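Local coordinates for protein TodX (Pseudomonas putida, PDB 3BS0) that forms a beta barrel in the outer membrane and carries toluene across it, a first step in the biodegradation of aromatic hydrocarbons, at residues S21-G26 / V294-I299; G339-Y344 / T349-Y354. All coordinates share one frame; numbering follows the deposited sequence.

Starting from the N terminus, the chain makes helix 11-15, and the loop that follows it carries residues 21-26 before the first long strand, 44-60. Contact 1 brings that loop against strand 293-302, closing a loop of 267 residues that takes in more than half of the strands. Contact 2 opens only after contact 1 has closed: it is the short hairpin of strands 333-343 and 348-356, so the two follow in series. Their centres lie about 11 Å apart because strands 293-302 and 333-343 are neighbours, with Ala296 O and Gly339 N probably hydrogen-bonded. Together they join the N-terminal plug to the wall and one wall strand to the next.

Contact 1: residues S21-G26 / V294-I299; sequences SSYYTG and VVAADI
Two first torsions set up this contact: in Ser21 (chi1 62°) OG stands between the backbone N and the carbonyl carbon, facing Asp298, and in Tyr23 (chi1 73°) CG is placed the same way, which lays the ring alongside Ala296. Ser21 OG donates to Asp298 OD2 at 2.7 Å. The hydroxyl does not come in the plane of the carboxylate; it arrives from above that plane, 54° out of it. The OD2 branch of Asp298 is thus the one turned to the serine. Behind it, Ser22 OG gives a weak hydrogen bond of 3.4 Å to Ser21 OG, so that the Ser21 hydroxyl is a link in a short polar chain. With an alanine here instead of Asp298, Ser21 OG would probably lose its carboxylate acceptor on strand 293-302 and be freer to turn.

Two residues back along the strand the contact turns apolar. Ala296 CB lies 3.9 Å from Tyr23 CE2 and slightly farther from CD2, meeting that side of the ring obliquely. Thr25 OG1 sits over one face of the same ring, offset toward the rim, and Ile12 and Met16 also touch Tyr23. Asp298 reaches Thr282 on strand 280-288, while Ser21 touches Met238 on another wall strand.

Ala296 and Asp298 thus turn inward from strand 293-302 to receive the loop, a polar and an apolar foothold for the N-terminal plug inside the barrel, as in outer-membrane channels of the FadL family.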
loop_
_atom_site.group_PDB
_atom_site.type_symbol
_atom_site.label_atom_id
_atom_site.label_comp_id
_atom_site.label_asym_id
_atom_site.label_seq_id
_atom_site.Cartn_x
_atom_site.Cartn_y
_atom_site.Cartn_z
ATOM N N SER A 21 1.190 17.891 4.654
ATOM C CA SER A 21 1.941 18.910 3.924
ATOM C C SER A 21 2.768 19.906 4.733
ATOM O O SER A 21 3.791 20.394 4.249
ATOM C CB SER A 21 1.000 19.695 3.003
ATOM O OG SER A 21 0.011 20.364 3.759
ATOM N N SER A 22 2.364 20.217 5.959
ATOM C CA SER A 22 3.144 21.208 6.681
ATOM C C SER A 22 3.039 21.318 8.195
ATOM O O SER A 22 2.906 22.425 8.723
ATOM C CB SER A 22 2.856 22.565 6.064
ATOM O OG SER A 22 1.465 22.675 5.789
ATOM N N TYR A 23 3.112 20.189 8.894
ATOM C CA TYR A 23 3.078 20.202 10.352
ATOM C C TYR A 23 3.835 18.982 10.879
ATOM O O TYR A 23 3.858 17.944 10.218
ATOM C CB TYR A 23 1.629 20.239 10.853
ATOM C CG TYR A 23 0.830 18.970 10.708
ATOM C CD1 TYR A 23 0.784 18.042 11.743
ATOM C CD2 TYR A 23 0.069 18.719 9.558
ATOM C CE1 TYR A 23 -0.008 16.893 11.649
ATOM C CE2 TYR A 23 -0.723 17.576 9.446
ATOM C CZ TYR A 23 -0.758 16.664 10.497
ATOM O OH TYR A 23 -1.515 15.516 10.411
ATOM N N TYR A 24 4.466 19.096 12.050
ATOM C CA TYR A 24 5.218 17.959 12.575
ATOM C C TYR A 24 4.446 16.648 12.491
ATOM O O TYR A 24 3.416 16.457 13.137
ATOM C CB TYR A 24 5.694 18.166 14.016
ATOM C CG TYR A 24 6.811 17.188 14.354
ATOM C CD1 TYR A 24 7.906 17.032 13.487
ATOM C CD2 TYR A 24 6.760 16.381 15.491
ATOM C CE1 TYR A 24 8.906 16.094 13.740
ATOM C CE2 TYR A 24 7.771 15.438 15.752
ATOM C CZ TYR A 24 8.833 15.302 14.864
ATOM O OH TYR A 24 9.814 14.357 15.060
ATOM N N THR A 25 4.981 15.749 11.676
ATOM C CA THR A 25 4.389 14.451 11.442
ATOM C C THR A 25 5.263 13.368 12.079
ATOM O O THR A 25 4.860 12.221 12.215
ATOM C CB THR A 25 4.231 14.250 9.916
ATOM O OG1 THR A 25 2.888 14.592 9.540
ATOM C CG2 THR A 25 4.564 12.819 9.496
ATOM N N GLY A 26 6.463 13.751 12.492
ATOM C CA GLY A 26 7.346 12.792 13.115
ATOM C C GLY A 26 8.365 12.302 12.122
ATOM O O GLY A 26 8.484 12.865 11.035
ATOM N N VAL A 294 -5.530 22.490 16.652
ATOM C CA VAL A 294 -4.945 22.776 15.342
ATOM C C VAL A 294 -5.728 22.021 14.282
ATOM O O VAL A 294 -6.196 20.906 14.527
ATOM C CB VAL A 294 -3.459 22.318 15.246
ATOM C CG1 VAL A 294 -2.847 22.822 13.947
ATOM C CG2 VAL A 294 -2.666 22.809 16.451
ATOM N N VAL A 295 -5.862 22.621 13.103
ATOM C CA VAL A 295 -6.587 21.984 12.008
ATOM C C VAL A 295 -5.766 21.985 10.718
ATOM O O VAL A 295 -5.114 22.969 10.386
ATOM C CB VAL A 295 -7.945 22.681 11.767
ATOM C CG1 VAL A 295 -8.681 22.033 10.592
ATOM C CG2 VAL A 295 -8.788 22.588 13.022
ATOM N N ALA A 296 -5.800 20.865 10.004
ATOM C CA ALA A 296 -5.052 20.734 8.762
ATOM C C ALA A 296 -5.916 20.249 7.595
ATOM O O ALA A 296 -6.813 19.417 7.775
ATOM C CB ALA A 296 -3.870 19.778 8.964
ATOM N N ALA A 297 -5.615 20.778 6.405
ATOM C CA ALA A 297 -6.303 20.439 5.155
ATOM C C ALA A 297 -5.247 20.211 4.077
ATOM O O ALA A 297 -4.311 20.999 3.935
ATOM C CB ALA A 297 -7.229 21.564 4.736
ATOM N N ASP A 298 -5.407 19.136 3.310
ATOM C CA ASP A 298 -4.438 18.789 2.282
ATOM C C ASP A 298 -5.132 18.306 1.009
ATOM O O ASP A 298 -6.230 17.754 1.062
ATOM C CB ASP A 298 -3.532 17.673 2.813
ATOM C CG ASP A 298 -2.076 17.841 2.404
ATOM O OD1 ASP A 298 -1.335 16.830 2.411
ATOM O OD2 ASP A 298 -1.667 18.979 2.094
ATOM N N ILE A 299 -4.484 18.523 -0.133
ATOM C CA ILE A 299 -5.016 18.078 -1.412
ATOM C C ILE A 299 -3.875 17.389 -2.163
ATOM O O ILE A 299 -2.871 18.019 -2.522
ATOM C CB ILE A 299 -5.541 19.251 -2.259
ATOM C CG1 ILE A 299 -6.038 20.379 -1.350
ATOM C CG2 ILE A 299 -6.702 18.768 -3.132
ATOM C CD1 ILE A 299 -6.373 21.668 -2.087
#

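Contact 2: residues G339-Y344 / T349-Y354; sequences GTAYKY and TLRAGY
Thr340 and Ala352 face each other as a hydrogen-bonded antiparallel pair, and so do Tyr342 and Leu350; between them these residues make three clear backbone hydrogen bonds and a fourth that is less sure. Thr340 N gives to Ala352 O at 2.7 Å, nearly straight (164°), with the donor almost in line with the carbonyl bond. The return bond, Ala352 N to Thr340 O, is the less certain one because the position of that oxygen is doubtful. At the next pair Tyr342 N reaches Leu350 O at 2.7 Å and Leu350 N answers to Tyr342 O at 2.9 Å, both more bent. Leu350 O also receives a CA-H contact from Ala341, and Tyr342 O one from Thr349.

On the far edges of the hairpin, Gly339 and Ala341 make backbone hydrogen bonds to strand 293-302, and Thr349 and Arg351 to strand 376-385. With Thr349 OG1 beside the backbone N (chi1 -65°), CG2 falls anti to that N and comes 3.5 Å from Tyr342 O, while OG1 makes a weak bond to Glu383. Arg351 lies on the same face, its CG 4.1 Å from Ala341 CB, and carries its guanidinium to Asn393 by a weak hydrogen bond and to Glu383 by a long, weak ion pair. On the other face Tyr342 CB meets Leu350 CB at 4.4 Å, and Leu350 CD1 packs on Tyr344 CB at 4.1 Å.

Arg351 and Ala341 look inward to Met16 of the plug region, whereas Thr340, Tyr342 and Leu350 occupy the opposite face: an antiparallel beta hairpin, the building unit of an outer-membrane barrel wall.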
loop_
_atom_site.group_PDB
_atom_site.type_symbol
_atom_site.label_atom_id
_atom_site.label_comp_id
_atom_site.label_asym_id
_atom_site.label_seq_id
_atom_site.Cartn_x
_atom_site.Cartn_y
_atom_site.Cartn_z
ATOM N N GLY A 339 -7.661 17.366 8.937
ATOM C CA GLY A 339 -7.354 16.766 10.224
ATOM C C GLY A 339 -7.358 17.688 11.430
ATOM O O GLY A 339 -7.005 18.865 11.346
ATOM N N THR A 340 -7.745 17.126 12.567
ATOM C CA THR A 340 -7.815 17.877 13.809
ATOM C C THR A 340 -6.985 17.281 14.949
ATOM O O THR A 340 -6.911 16.051 15.121
ATOM C CB THR A 340 -9.291 18.026 14.263
ATOM O OG1 THR A 340 -9.772 19.314 13.872
ATOM C CG2 THR A 340 -9.431 17.860 15.781
ATOM N N ALA A 341 -6.367 18.179 15.717
ATOM C CA ALA A 341 -5.541 17.838 16.870
ATOM C C ALA A 341 -5.982 18.753 18.015
ATOM O O ALA A 341 -6.202 19.945 17.810
ATOM C CB ALA A 341 -4.078 18.066 16.547
ATOM N N TYR A 342 -6.092 18.200 19.218
ATOM C CA TYR A 342 -6.546 18.970 20.373
ATOM C C TYR A 342 -5.773 18.675 21.660
ATOM O O TYR A 342 -5.750 17.536 22.121
ATOM C CB TYR A 342 -8.040 18.679 20.601
ATOM C CG TYR A 342 -8.707 19.466 21.708
ATOM C CD1 TYR A 342 -8.876 20.848 21.608
ATOM C CD2 TYR A 342 -9.195 18.826 22.844
ATOM C CE1 TYR A 342 -9.518 21.575 22.608
ATOM C CE2 TYR A 342 -9.839 19.542 23.857
ATOM C CZ TYR A 342 -9.999 20.919 23.732
ATOM O OH TYR A 342 -10.645 21.636 24.723
ATOM N N LYS A 343 -5.147 19.696 22.243
ATOM C CA LYS A 343 -4.425 19.511 23.501
ATOM C C LYS A 343 -5.448 19.530 24.634
ATOM O O LYS A 343 -5.825 20.592 25.133
ATOM C CB LYS A 343 -3.393 20.621 23.716
ATOM C CG LYS A 343 -2.186 20.543 22.796
ATOM C CD LYS A 343 -1.072 21.479 23.259
ATOM C CE LYS A 343 0.095 21.464 22.290
ATOM N NZ LYS A 343 -0.364 21.831 20.919
ATOM N N TYR A 344 -5.883 18.333 25.021
ATOM C CA TYR A 344 -6.885 18.114 26.062
ATOM C C TYR A 344 -6.313 18.140 27.480
ATOM O O TYR A 344 -6.985 18.544 28.425
ATOM C CB TYR A 344 -7.558 16.775 25.803
ATOM C CG TYR A 344 -8.696 16.432 26.725
ATOM C CD1 TYR A 344 -9.944 17.051 26.599
ATOM C CD2 TYR A 344 -8.547 15.439 27.688
ATOM C CE1 TYR A 344 -11.016 16.674 27.410
ATOM C CE2 TYR A 344 -9.607 15.059 28.504
ATOM C CZ TYR A 344 -10.835 15.675 28.357
ATOM O OH TYR A 344 -11.878 15.263 29.144
ATOM N N THR A 349 -3.179 14.471 23.764
ATOM C CA THR A 349 -3.692 15.160 22.594
ATOM C C THR A 349 -4.755 14.247 22.025
ATOM O O THR A 349 -4.773 13.050 22.325
ATOM C CB THR A 349 -2.608 15.366 21.526
ATOM O OG1 THR A 349 -1.595 16.247 22.024
ATOM C CG2 THR A 349 -3.219 15.955 20.265
ATOM N N LEU A 350 -5.653 14.816 21.230
ATOM C CA LEU A 350 -6.714 14.049 20.593
ATOM C C LEU A 350 -6.745 14.469 19.141
ATOM O O LEU A 350 -6.775 15.660 18.835
ATOM C CB LEU A 350 -8.056 14.318 21.265
ATOM C CG LEU A 350 -8.082 13.830 22.718
ATOM C CD1 LEU A 350 -9.445 14.095 23.321
ATOM C CD2 LEU A 350 -7.759 12.340 22.778
ATOM N N ARG A 351 -6.707 13.479 18.255
ATOM C CA ARG A 351 -6.705 13.714 16.820
ATOM C C ARG A 351 -7.845 12.982 16.130
ATOM O O ARG A 351 -8.341 11.974 16.631
ATOM C CB ARG A 351 -5.377 13.248 16.220
ATOM C CG ARG A 351 -4.180 13.971 16.764
ATOM C CD ARG A 351 -2.870 13.312 16.354
ATOM N NE ARG A 351 -1.739 14.122 16.798
ATOM C CZ ARG A 351 -0.791 13.703 17.626
ATOM N NH1 ARG A 351 -0.822 12.468 18.105
ATOM N NH2 ARG A 351 0.176 14.530 17.993
ATOM N N ALA A 352 -8.250 13.505 14.978
ATOM C CA ALA A 352 -9.319 12.904 14.188
ATOM C C ALA A 352 -9.319 13.539 12.796
ATOM O O ALA A 352 -8.879 14.672 12.631
ATOM C CB ALA A 352 -10.681 13.109 14.878
ATOM N N GLY A 353 -9.798 12.808 11.796
ATOM C CA GLY A 353 -9.808 13.363 10.458
ATOM C C GLY A 353 -10.642 12.615 9.436
ATOM O O GLY A 353 -11.346 11.653 9.754
ATOM N N TYR A 354 -10.537 13.062 8.187
ATOM C CA TYR A 354 -11.278 12.474 7.084
ATOM C C TYR A 354 -10.537 12.643 5.759
ATOM O O TYR A 354 -9.894 13.668 5.526
ATOM C CB TYR A 354 -12.648 13.142 6.978
ATOM C CG TYR A 354 -13.453 12.717 5.769
ATOM C CD1 TYR A 354 -13.960 11.420 5.668
ATOM C CD2 TYR A 354 -13.722 13.615 4.732
ATOM C CE1 TYR A 354 -14.727 11.024 4.564
ATOM C CE2 TYR A 354 -14.481 13.235 3.625
ATOM C CZ TYR A 354 -14.983 11.936 3.548
ATOM O OH TYR A 354 -15.753 11.549 2.472
#